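Local structure of hepatocyte growth factor-regulated tyrosine kinase substrate (Drosophila melanogaster, 1DVP) at residues V102-K105 with M106-L109; L109-T112 with W113-F117; K127-M130 with T131-A135. The protein acts in endosome membrane invagination and multivesicular body formation, binds ubiquitin, and dampens tyrosine kinase signalling by promoting degradation of active receptors. One frame throughout, in Å; residues are numbered along the deposited sequence.

Interaction 1 of 3, residues V102-K105 with M106-L109; sequences VRQK and MLEL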
ATOM      1  N   VAL A 102     -18.093 -29.692  14.378  1.00 48.13           N
ATOM      2  CA  VAL A 102     -19.239 -28.853  14.067  1.00 47.34           C
ATOM      3  C   VAL A 102     -19.739 -28.146  15.327  1.00 46.79           C
ATOM      4  O   VAL A 102     -20.063 -26.951  15.298  1.00 46.60           O
ATOM      5  CB  VAL A 102     -20.403 -29.686  13.498  1.00 47.46           C
ATOM      6  CG1 VAL A 102     -21.570 -28.775  13.170  1.00 47.37           C
ATOM      7  CG2 VAL A 102     -19.958 -30.448  12.265  1.00 47.34           C
ATOM      8  N   ARG A 103     -19.820 -28.901  16.427  1.00 46.04           N
ATOM      9  CA  ARG A 103     -20.282 -28.376  17.708  1.00 45.21           C
ATOM     10  C   ARG A 103     -19.342 -27.292  18.273  1.00 44.62           C
ATOM     11  O   ARG A 103     -19.807 -26.278  18.827  1.00 44.27           O
ATOM     12  CB  ARG A 103     -20.433 -29.519  18.719  1.00 45.21           C
ATOM     13  CG  ARG A 103     -20.447 -29.040  20.157  1.00 45.24           C
ATOM     14  CD  ARG A 103     -20.636 -30.203  21.134  1.00 45.46           C
ATOM     15  NE  ARG A 103     -21.748 -31.047  20.714  1.00 45.59           N
ATOM     16  CZ  ARG A 103     -21.614 -32.221  20.104  1.00 45.53           C
ATOM     17  NH1 ARG A 103     -20.408 -32.714  19.844  1.00 45.40           N
ATOM     18  NH2 ARG A 103     -22.696 -32.890  19.736  1.00 45.48           N
ATOM     19  N   GLN A 104     -18.035 -27.522  18.132  1.00 43.85           N
ATOM     20  CA  GLN A 104     -17.019 -26.579  18.587  1.00 43.26           C
ATOM     21  C   GLN A 104     -17.101 -25.264  17.808  1.00 42.73           C
ATOM     22  O   GLN A 104     -17.008 -24.177  18.386  1.00 42.49           O
ATOM     23  CB  GLN A 104     -15.612 -27.162  18.425  1.00 43.46           C
ATOM     24  CG  GLN A 104     -15.208 -28.133  19.535  1.00 44.06           C
ATOM     25  CD  GLN A 104     -15.770 -27.714  20.881  1.00 44.29           C
ATOM     26  OE1 GLN A 104     -16.829 -28.173  21.269  1.00 44.81           O
ATOM     27  NE2 GLN A 104     -15.078 -26.824  21.579  1.00 44.47           N
ATOM     28  N   LYS A 105     -17.296 -25.369  16.501  1.00 42.06           N
ATOM     29  CA  LYS A 105     -17.363 -24.176  15.671  1.00 41.56           C
ATOM     30  C   LYS A 105     -18.594 -23.358  16.014  1.00 41.35           C
ATOM     31  O   LYS A 105     -18.542 -22.129  16.042  1.00 41.15           O
ATOM     32  CB  LYS A 105     -17.358 -24.558  14.178  1.00 41.19           C
ATOM     33  CG  LYS A 105     -17.387 -23.360  13.219  1.00 40.66           C
ATOM     34  CD  LYS A 105     -16.162 -22.448  13.366  1.00 39.89           C
ATOM     35  CE  LYS A 105     -16.338 -21.176  12.509  1.00 39.71           C
ATOM     36  NZ  LYS A 105     -15.108 -20.332  12.486  1.00 38.92           N
ATOM     37  N   MET A 106     -19.701 -24.033  16.296  1.00 41.52           N
ATOM     38  CA  MET A 106     -20.933 -23.322  16.631  1.00 41.46           C
ATOM     39  C   MET A 106     -20.810 -22.620  17.985  1.00 40.89           C
ATOM     40  O   MET A 106     -21.315 -21.503  18.168  1.00 40.99           O
ATOM     41  CB  MET A 106     -22.116 -24.284  16.647  1.00 42.46           C
ATOM     42  CG  MET A 106     -23.486 -23.623  16.755  1.00 43.60           C
ATOM     43  SD  MET A 106     -23.975 -22.591  15.300  1.00 45.50           S
ATOM     44  CE  MET A 106     -23.515 -21.010  15.903  1.00 44.46           C
ATOM     45  N   LEU A 107     -20.140 -23.281  18.928  1.00 40.16           N
ATOM     46  CA  LEU A 107     -19.939 -22.743  20.263  1.00 39.39           C
ATOM     47  C   LEU A 107     -19.100 -21.481  20.157  1.00 38.85           C
ATOM     48  O   LEU A 107     -19.387 -20.480  20.798  1.00 38.77           O
ATOM     49  CB  LEU A 107     -19.253 -23.785  21.159  1.00 39.24           C
ATOM     50  CG  LEU A 107     -20.105 -24.357  22.321  1.00 38.95           C
ATOM     51  CD1 LEU A 107     -21.601 -24.087  22.123  1.00 38.75           C
ATOM     52  CD2 LEU A 107     -19.818 -25.861  22.455  1.00 38.97           C
ATOM     53  N   GLU A 108     -18.059 -21.539  19.342  1.00 38.30           N
ATOM     54  CA  GLU A 108     -17.199 -20.381  19.101  1.00 37.73           C
ATOM     55  C   GLU A 108     -18.001 -19.199  18.494  1.00 37.38           C
ATOM     56  O   GLU A 108     -17.868 -18.069  18.949  1.00 37.37           O
ATOM     57  CB  GLU A 108     -16.061 -20.795  18.148  1.00 37.77           C
ATOM     58  CG  GLU A 108     -15.224 -19.654  17.528  1.00 37.61           C
ATOM     59  CD  GLU A 108     -14.564 -20.096  16.199  1.00 37.78           C
ATOM     60  OE1 GLU A 108     -14.839 -19.478  15.149  1.00 37.05           O
ATOM     61  OE2 GLU A 108     -13.789 -21.085  16.205  1.00 37.95           O
ATOM     62  N   LEU A 109     -18.841 -19.473  17.497  1.00 36.89           N
ATOM     63  CA  LEU A 109     -19.627 -18.434  16.824  1.00 36.49           C
ATOM     64  C   LEU A 109     -20.605 -17.781  17.794  1.00 36.24           C
ATOM     65  O   LEU A 109     -20.730 -16.564  17.837  1.00 35.97           O
ATOM     66  CB  LEU A 109     -20.381 -19.008  15.604  1.00 36.37           C
ATOM     67  CG  LEU A 109     -19.496 -19.536  14.441  1.00 36.44           C
ATOM     68  CD1 LEU A 109     -20.371 -20.023  13.308  1.00 36.29           C
ATOM     69  CD2 LEU A 109     -18.562 -18.460  13.916  1.00 36.44           C
TER

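Interaction 2 of 3, residues L109-T112 with W113-F117; sequences LVQT and WAYAF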
ATOM      1  N   LEU A 109     -18.841 -19.473  17.497  1.00 36.89           N
ATOM      2  CA  LEU A 109     -19.627 -18.434  16.824  1.00 36.49           C
ATOM      3  C   LEU A 109     -20.605 -17.781  17.794  1.00 36.24           C
ATOM      4  O   LEU A 109     -20.730 -16.564  17.837  1.00 35.97           O
ATOM      5  CB  LEU A 109     -20.381 -19.008  15.604  1.00 36.37           C
ATOM      6  CG  LEU A 109     -19.496 -19.536  14.441  1.00 36.44           C
ATOM      7  CD1 LEU A 109     -20.371 -20.023  13.308  1.00 36.29           C
ATOM      8  CD2 LEU A 109     -18.562 -18.460  13.916  1.00 36.44           C
ATOM      9  N   VAL A 110     -21.293 -18.603  18.578  1.00 35.86           N
ATOM     10  CA  VAL A 110     -22.237 -18.070  19.560  1.00 35.50           C
ATOM     11  C   VAL A 110     -21.557 -17.046  20.464  1.00 35.15           C
ATOM     12  O   VAL A 110     -22.097 -16.002  20.705  1.00 34.94           O
ATOM     13  CB  VAL A 110     -22.791 -19.181  20.451  1.00 35.67           C
ATOM     14  CG1 VAL A 110     -23.445 -18.543  21.729  1.00 35.75           C
ATOM     15  CG2 VAL A 110     -23.789 -20.021  19.675  1.00 35.62           C
ATOM     16  N   GLN A 111     -20.362 -17.375  20.953  1.00 35.12           N
ATOM     17  CA  GLN A 111     -19.571 -16.522  21.844  1.00 34.81           C
ATOM     18  C   GLN A 111     -19.025 -15.312  21.096  1.00 34.60           C
ATOM     19  O   GLN A 111     -19.036 -14.178  21.606  1.00 34.70           O
ATOM     20  CB  GLN A 111     -18.419 -17.349  22.446  1.00 35.27           C
ATOM     21  CG  GLN A 111     -17.374 -16.543  23.170  1.00 35.68           C
ATOM     22  CD  GLN A 111     -16.258 -17.405  23.761  1.00 36.02           C
ATOM     23  OE1 GLN A 111     -15.472 -18.032  23.031  1.00 36.18           O
ATOM     24  NE2 GLN A 111     -16.198 -17.453  25.091  1.00 35.78           N
ATOM     25  N   THR A 112     -18.528 -15.541  19.878  1.00 34.06           N
ATOM     26  CA  THR A 112     -18.031 -14.431  19.079  1.00 33.46           C
ATOM     27  C   THR A 112     -19.167 -13.449  18.895  1.00 33.16           C
ATOM     28  O   THR A 112     -19.014 -12.246  19.058  1.00 32.69           O
ATOM     29  CB  THR A 112     -17.596 -14.881  17.676  1.00 33.26           C
ATOM     30  OG1 THR A 112     -16.411 -15.685  17.785  1.00 32.86           O
ATOM     31  CG2 THR A 112     -17.346 -13.614  16.785  1.00 33.20           C
ATOM     32  N   TRP A 113     -20.321 -13.986  18.544  1.00 33.10           N
ATOM     33  CA  TRP A 113     -21.463 -13.133  18.313  1.00 33.45           C
ATOM     34  C   TRP A 113     -21.963 -12.453  19.592  1.00 33.67           C
ATOM     35  O   TRP A 113     -22.443 -11.312  19.556  1.00 33.59           O
ATOM     36  CB  TRP A 113     -22.561 -13.952  17.635  1.00 33.39           C
ATOM     37  CG  TRP A 113     -22.163 -14.395  16.221  1.00 33.15           C
ATOM     38  CD1 TRP A 113     -21.316 -13.734  15.372  1.00 33.22           C
ATOM     39  CD2 TRP A 113     -22.680 -15.509  15.487  1.00 33.16           C
ATOM     40  NE1 TRP A 113     -21.275 -14.363  14.156  1.00 33.22           N
ATOM     41  CE2 TRP A 113     -22.104 -15.456  14.186  1.00 33.19           C
ATOM     42  CE3 TRP A 113     -23.580 -16.546  15.781  1.00 33.16           C
ATOM     43  CZ2 TRP A 113     -22.404 -16.406  13.185  1.00 33.09           C
ATOM     44  CZ3 TRP A 113     -23.879 -17.500  14.769  1.00 33.01           C
ATOM     45  CH2 TRP A 113     -23.291 -17.415  13.497  1.00 32.69           C
ATOM     46  N   ALA A 114     -21.856 -13.155  20.720  1.00 33.84           N
ATOM     47  CA  ALA A 114     -22.287 -12.567  21.982  1.00 34.31           C
ATOM     48  C   ALA A 114     -21.445 -11.324  22.241  1.00 34.57           C
ATOM     49  O   ALA A 114     -21.986 -10.273  22.566  1.00 34.60           O
ATOM     50  CB  ALA A 114     -22.135 -13.582  23.137  1.00 34.38           C
ATOM     51  N   TYR A 115     -20.128 -11.416  22.076  1.00 34.97           N
ATOM     52  CA  TYR A 115     -19.292 -10.239  22.295  1.00 35.44           C
ATOM     53  C   TYR A 115     -19.375  -9.189  21.186  1.00 35.93           C
ATOM     54  O   TYR A 115     -19.270  -7.974  21.451  1.00 35.63           O
ATOM     55  CB  TYR A 115     -17.833 -10.618  22.500  1.00 35.36           C
ATOM     56  CG  TYR A 115     -17.567 -11.177  23.850  1.00 35.47           C
ATOM     57  CD1 TYR A 115     -17.798 -12.539  24.123  1.00 35.67           C
ATOM     58  CD2 TYR A 115     -17.150 -10.350  24.889  1.00 35.43           C
ATOM     59  CE1 TYR A 115     -17.621 -13.063  25.419  1.00 35.73           C
ATOM     60  CE2 TYR A 115     -16.976 -10.855  26.189  1.00 35.77           C
ATOM     61  CZ  TYR A 115     -17.213 -12.220  26.441  1.00 35.67           C
ATOM     62  OH  TYR A 115     -17.018 -12.734  27.703  1.00 35.77           O
ATOM     63  N   ALA A 116     -19.557  -9.645  19.946  1.00 36.55           N
ATOM     64  CA  ALA A 116     -19.660  -8.712  18.831  1.00 37.44           C
ATOM     65  C   ALA A 116     -20.860  -7.763  19.008  1.00 38.10           C
ATOM     66  O   ALA A 116     -20.715  -6.549  18.902  1.00 37.92           O
ATOM     67  CB  ALA A 116     -19.769  -9.472  17.485  1.00 37.24           C
ATOM     68  N   PHE A 117     -22.041  -8.305  19.268  1.00 39.08           N
ATOM     69  CA  PHE A 117     -23.214  -7.447  19.443  1.00 40.36           C
ATOM     70  C   PHE A 117     -23.501  -7.093  20.900  1.00 41.21           C
ATOM     71  O   PHE A 117     -24.653  -6.800  21.246  1.00 41.36           O
ATOM     72  CB  PHE A 117     -24.453  -8.110  18.828  1.00 40.25           C
ATOM     73  CG  PHE A 117     -24.289  -8.437  17.383  1.00 40.47           C
ATOM     74  CD1 PHE A 117     -23.700  -9.636  16.995  1.00 40.40           C
ATOM     75  CD2 PHE A 117     -24.653  -7.518  16.406  1.00 40.53           C
ATOM     76  CE1 PHE A 117     -23.478  -9.913  15.664  1.00 40.49           C
ATOM     77  CE2 PHE A 117     -24.432  -7.789  15.059  1.00 40.63           C
ATOM     78  CZ  PHE A 117     -23.841  -8.997  14.693  1.00 40.65           C
TER

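Interaction 3 of 3, residues K127-M130 with T131-A135; sequences KDTM and TILKA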
ATOM      1  N   LYS A 127     -26.540 -13.608  23.572  1.00 56.69           N
ATOM      2  CA  LYS A 127     -25.885 -13.546  24.889  1.00 56.81           C
ATOM      3  C   LYS A 127     -26.514 -14.500  25.893  1.00 56.82           C
ATOM      4  O   LYS A 127     -25.824 -15.087  26.720  1.00 56.81           O
ATOM      5  CB  LYS A 127     -25.942 -12.133  25.471  1.00 56.84           C
ATOM      6  CG  LYS A 127     -25.412 -12.043  26.898  1.00 56.87           C
ATOM      7  CD  LYS A 127     -25.222 -10.584  27.363  1.00 56.98           C
ATOM      8  CE  LYS A 127     -26.532  -9.818  27.547  1.00 56.92           C
ATOM      9  NZ  LYS A 127     -27.261 -10.242  28.770  1.00 56.97           N
ATOM     10  N   ASP A 128     -27.828 -14.654  25.807  1.00 56.94           N
ATOM     11  CA  ASP A 128     -28.554 -15.542  26.705  1.00 57.03           C
ATOM     12  C   ASP A 128     -28.402 -17.016  26.357  1.00 57.09           C
ATOM     13  O   ASP A 128     -28.311 -17.867  27.255  1.00 57.19           O
ATOM     14  CB  ASP A 128     -30.017 -15.140  26.717  1.00 57.09           C
ATOM     15  CG  ASP A 128     -30.223 -13.805  27.385  1.00 57.18           C
ATOM     16  OD1 ASP A 128     -31.108 -13.057  26.934  1.00 57.26           O
ATOM     17  OD2 ASP A 128     -29.498 -13.506  28.365  1.00 57.18           O
ATOM     18  N   THR A 129     -28.379 -17.315  25.058  1.00 57.08           N
ATOM     19  CA  THR A 129     -28.200 -18.683  24.609  1.00 57.08           C
ATOM     20  C   THR A 129     -26.867 -19.146  25.160  1.00 57.05           C
ATOM     21  O   THR A 129     -26.694 -20.304  25.494  1.00 57.09           O
ATOM     22  CB  THR A 129     -28.156 -18.785  23.070  1.00 57.13           C
ATOM     23  OG1 THR A 129     -29.453 -18.492  22.534  1.00 57.20           O
ATOM     24  CG2 THR A 129     -27.730 -20.192  22.630  1.00 57.04           C
ATOM     25  N   MET A 130     -25.909 -18.240  25.254  1.00 57.08           N
ATOM     26  CA  MET A 130     -24.633 -18.649  25.792  1.00 57.13           C
ATOM     27  C   MET A 130     -24.792 -18.876  27.288  1.00 57.33           C
ATOM     28  O   MET A 130     -24.217 -19.812  27.841  1.00 57.40           O
ATOM     29  CB  MET A 130     -23.558 -17.605  25.535  1.00 57.05           C
ATOM     30  CG  MET A 130     -22.166 -18.156  25.801  1.00 57.01           C
ATOM     31  SD  MET A 130     -20.808 -17.053  25.381  1.00 56.77           S
ATOM     32  CE  MET A 130     -19.450 -17.825  26.131  1.00 56.91           C
ATOM     33  N   THR A 131     -25.579 -18.024  27.935  1.00 57.53           N
ATOM     34  CA  THR A 131     -25.825 -18.140  29.369  1.00 57.73           C
ATOM     35  C   THR A 131     -26.265 -19.576  29.644  1.00 57.90           C
ATOM     36  O   THR A 131     -25.658 -20.304  30.425  1.00 57.98           O
ATOM     37  CB  THR A 131     -26.960 -17.187  29.813  1.00 57.68           C
ATOM     38  OG1 THR A 131     -26.745 -15.883  29.260  1.00 57.72           O
ATOM     39  CG2 THR A 131     -26.989 -17.076  31.317  1.00 57.75           C
ATOM     40  N   ILE A 132     -27.324 -19.968  28.956  1.00 58.06           N
ATOM     41  CA  ILE A 132     -27.901 -21.289  29.077  1.00 58.31           C
ATOM     42  C   ILE A 132     -26.946 -22.425  28.716  1.00 58.50           C
ATOM     43  O   ILE A 132     -26.973 -23.481  29.330  1.00 58.48           O
ATOM     44  CB  ILE A 132     -29.133 -21.389  28.187  1.00 58.26           C
ATOM     45  CG1 ILE A 132     -30.122 -20.285  28.568  1.00 58.32           C
ATOM     46  CG2 ILE A 132     -29.732 -22.765  28.301  1.00 58.29           C
ATOM     47  CD1 ILE A 132     -31.436 -20.318  27.808  1.00 58.24           C
ATOM     48  N   LEU A 133     -26.117 -22.212  27.699  1.00 58.77           N
ATOM     49  CA  LEU A 133     -25.163 -23.224  27.271  1.00 59.04           C
ATOM     50  C   LEU A 133     -24.009 -23.295  28.263  1.00 59.30           C
ATOM     51  O   LEU A 133     -23.475 -24.372  28.519  1.00 59.35           O
ATOM     52  CB  LEU A 133     -24.638 -22.902  25.858  1.00 58.99           C
ATOM     53  CG  LEU A 133     -25.614 -23.056  24.680  1.00 59.01           C
ATOM     54  CD1 LEU A 133     -25.204 -22.130  23.554  1.00 58.99           C
ATOM     55  CD2 LEU A 133     -25.643 -24.504  24.200  1.00 58.95           C
ATOM     56  N   LYS A 134     -23.611 -22.151  28.814  1.00 59.64           N
ATOM     57  CA  LYS A 134     -22.518 -22.140  29.788  1.00 59.97           C
ATOM     58  C   LYS A 134     -23.068 -22.641  31.117  1.00 60.15           C
ATOM     59  O   LYS A 134     -22.323 -23.113  31.978  1.00 60.15           O
ATOM     60  CB  LYS A 134     -21.918 -20.731  29.952  1.00 60.04           C
ATOM     61  CG  LYS A 134     -20.734 -20.443  29.029  1.00 60.17           C
ATOM     62  CD  LYS A 134     -20.141 -19.048  29.240  1.00 60.41           C
ATOM     63  CE  LYS A 134     -19.206 -18.956  30.451  1.00 60.52           C
ATOM     64  NZ  LYS A 134     -17.819 -19.440  30.153  1.00 60.64           N
ATOM     65  N   ALA A 135     -24.387 -22.551  31.254  1.00 60.34           N
ATOM     66  CA  ALA A 135     -25.081 -23.003  32.450  1.00 60.57           C
ATOM     67  C   ALA A 135     -25.454 -24.480  32.317  1.00 60.66           C
ATOM     68  O   ALA A 135     -25.572 -25.183  33.311  1.00 60.77           O
ATOM     69  CB  ALA A 135     -26.336 -22.157  32.671  1.00 60.56           C
TER

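Interaction 1 of 3, residues V102-K105 with M106-L109
Lys105 leaves the helix with CG trans to the backbone N (chi1 -178°) and then turns about CB-CG (chi2 62°). This turn carries its chain forward along the helix to Glu108. Glu108 also starts with CG trans to N, and the two side chains cross at an angle. They form an i to i+3 salt bridge, with Lys105 NZ 2.8 Å from Glu108 OE1. The ammonium meets OE1 on its syn side, 24° out of the carboxylate plane. Lys105 NZ also forms a salt bridge with Glu67 of helix 56-72, its stronger partner, so the lysine ties two helices of the VHS superhelix together by charge. The aliphatic part of Lys105 is used as well. Its CE packs at 3.8 Å against CD2 of Leu109. The i to i+4 backbone bonds of the helix include Leu109 N to Lys105 O at 3.0 Å. On another side of the helix Arg103 and Leu107 lie alongside each other and point the same way, with Arg103 CG 4.0 Å from Leu107 CD2. The guanidinium of Arg103 turns elsewhere, to a salt bridge with Glu100. Met106 and Leu107 both pack on Leu94 of helix 84-96.

Interaction 2 of 3, residues L109-T112 with W113-F117
Leu109 lies against the indole of Trp113, one turn further along helix 100-116 of the VHS domain, an all-helical superhelix. This is an i to i+4 CH-pi contact. Leu109 CB sits 3.8 Å from the centroid of the six-membered ring of Trp113, only 7° off the ring normal. Leu109 CD1 reaches the same ring at Trp113 CH2, 3.9 Å away. The first torsion of Trp113 (chi1 -67°) sets CG trans to its carbonyl carbon and swings the indole back toward Leu109. The two side chains therefore run side by side. Beyond this pair, Trp113 packs on Leu66 and Val70 of helix 56-72 and meets the ring of Phe82 edge-to-face. The contact thus forms part of the core between helices.

A looser contact lies on another side of the helix. Gln111 and Tyr115 point the same way, and it is the methylene CG of Gln111 that meets the ring, 4.1 Å from Tyr115 CD1. Both residues also touch Leu143.

The hydrogen bonds are the i to i+4 bonds of the helix. Trp113 N to Leu109 O is short, at 2.7 Å, and Ala116 N is bound to Thr112 O. The hydroxyl of Thr112 turns back to the carbonyl of Glu108. Phe117 is the first residue to leave helical backbone angles, yet its N still bonds to Trp113 O. Gln111 O accepts the bond from Tyr115 N at 3.0 Å, and also lies at the edge of the Tyr115 ring, in its plane, 3.2 Å from Tyr115 CD1.

Interaction 3 of 3, residues K127-M130 with T131-A135
Met130 and Lys134, one turn apart on helix 125-135 of the VHS domain, lie alongside each other and point the same way. Met130 starts with CG trans to N (chi1 -167°) and stays extended to its methyl. This brings CE against Lys134 CD; the modelled 3.4 Å is tighter than usual for two carbons, and its exact value is doubtful. Met130 also packs on Val110 and Gln111 of helix 100-116, and Phe140 touches both Met130 and Lys134. Their backbones are joined as well: Lys134 N bonds to Met130 O at 2.6 Å.

Thr131 turns its hydroxyl back along the helix. Its OG1 is bound to Lys127 O at 2.8 Å, and its backbone N reaches the same oxygen at 3.2 Å. The two donors come from opposite faces of the carbonyl plane.

Thr129 and Leu133 make the third pair. Thr129 CG2 meets Leu133 CD1, at a modelled closeness that is again doubtful. Leu133 continues onto Ser91 and Leu94 of helix 84-96.

The hydroxyls of Thr129 and Thr131 are both satisfied by carbonyls one turn back, those of Ala125 and Lys127. The methyl and methylene groups of Thr129, Met130 and Leu133 can then pack on the neighbouring helices.

Interactions 1 and 2 are successive parts of helix 100-116 and share Leu109. Their centres are 11 Å apart, and Met106 CE packs on Trp113 CZ3 at 3.7 Å. Interaction 3 lies on helix 125-135, the next helix of the VHS domain. It packs directly on interaction 2: Val110 CG1 is 3.9 Å from Met130 CB, and Ala114 CB is 4.1 Å from Lys127 CA. Interactions 1 and 3 do not touch, although their nearest atoms are about 4 Å apart. Leu94 of helix 84-96 contacts both of them, through Met106 and Leu107 on one helix and Leu133 on the other. All three lie away from the two zinc sites of the FYVE finger.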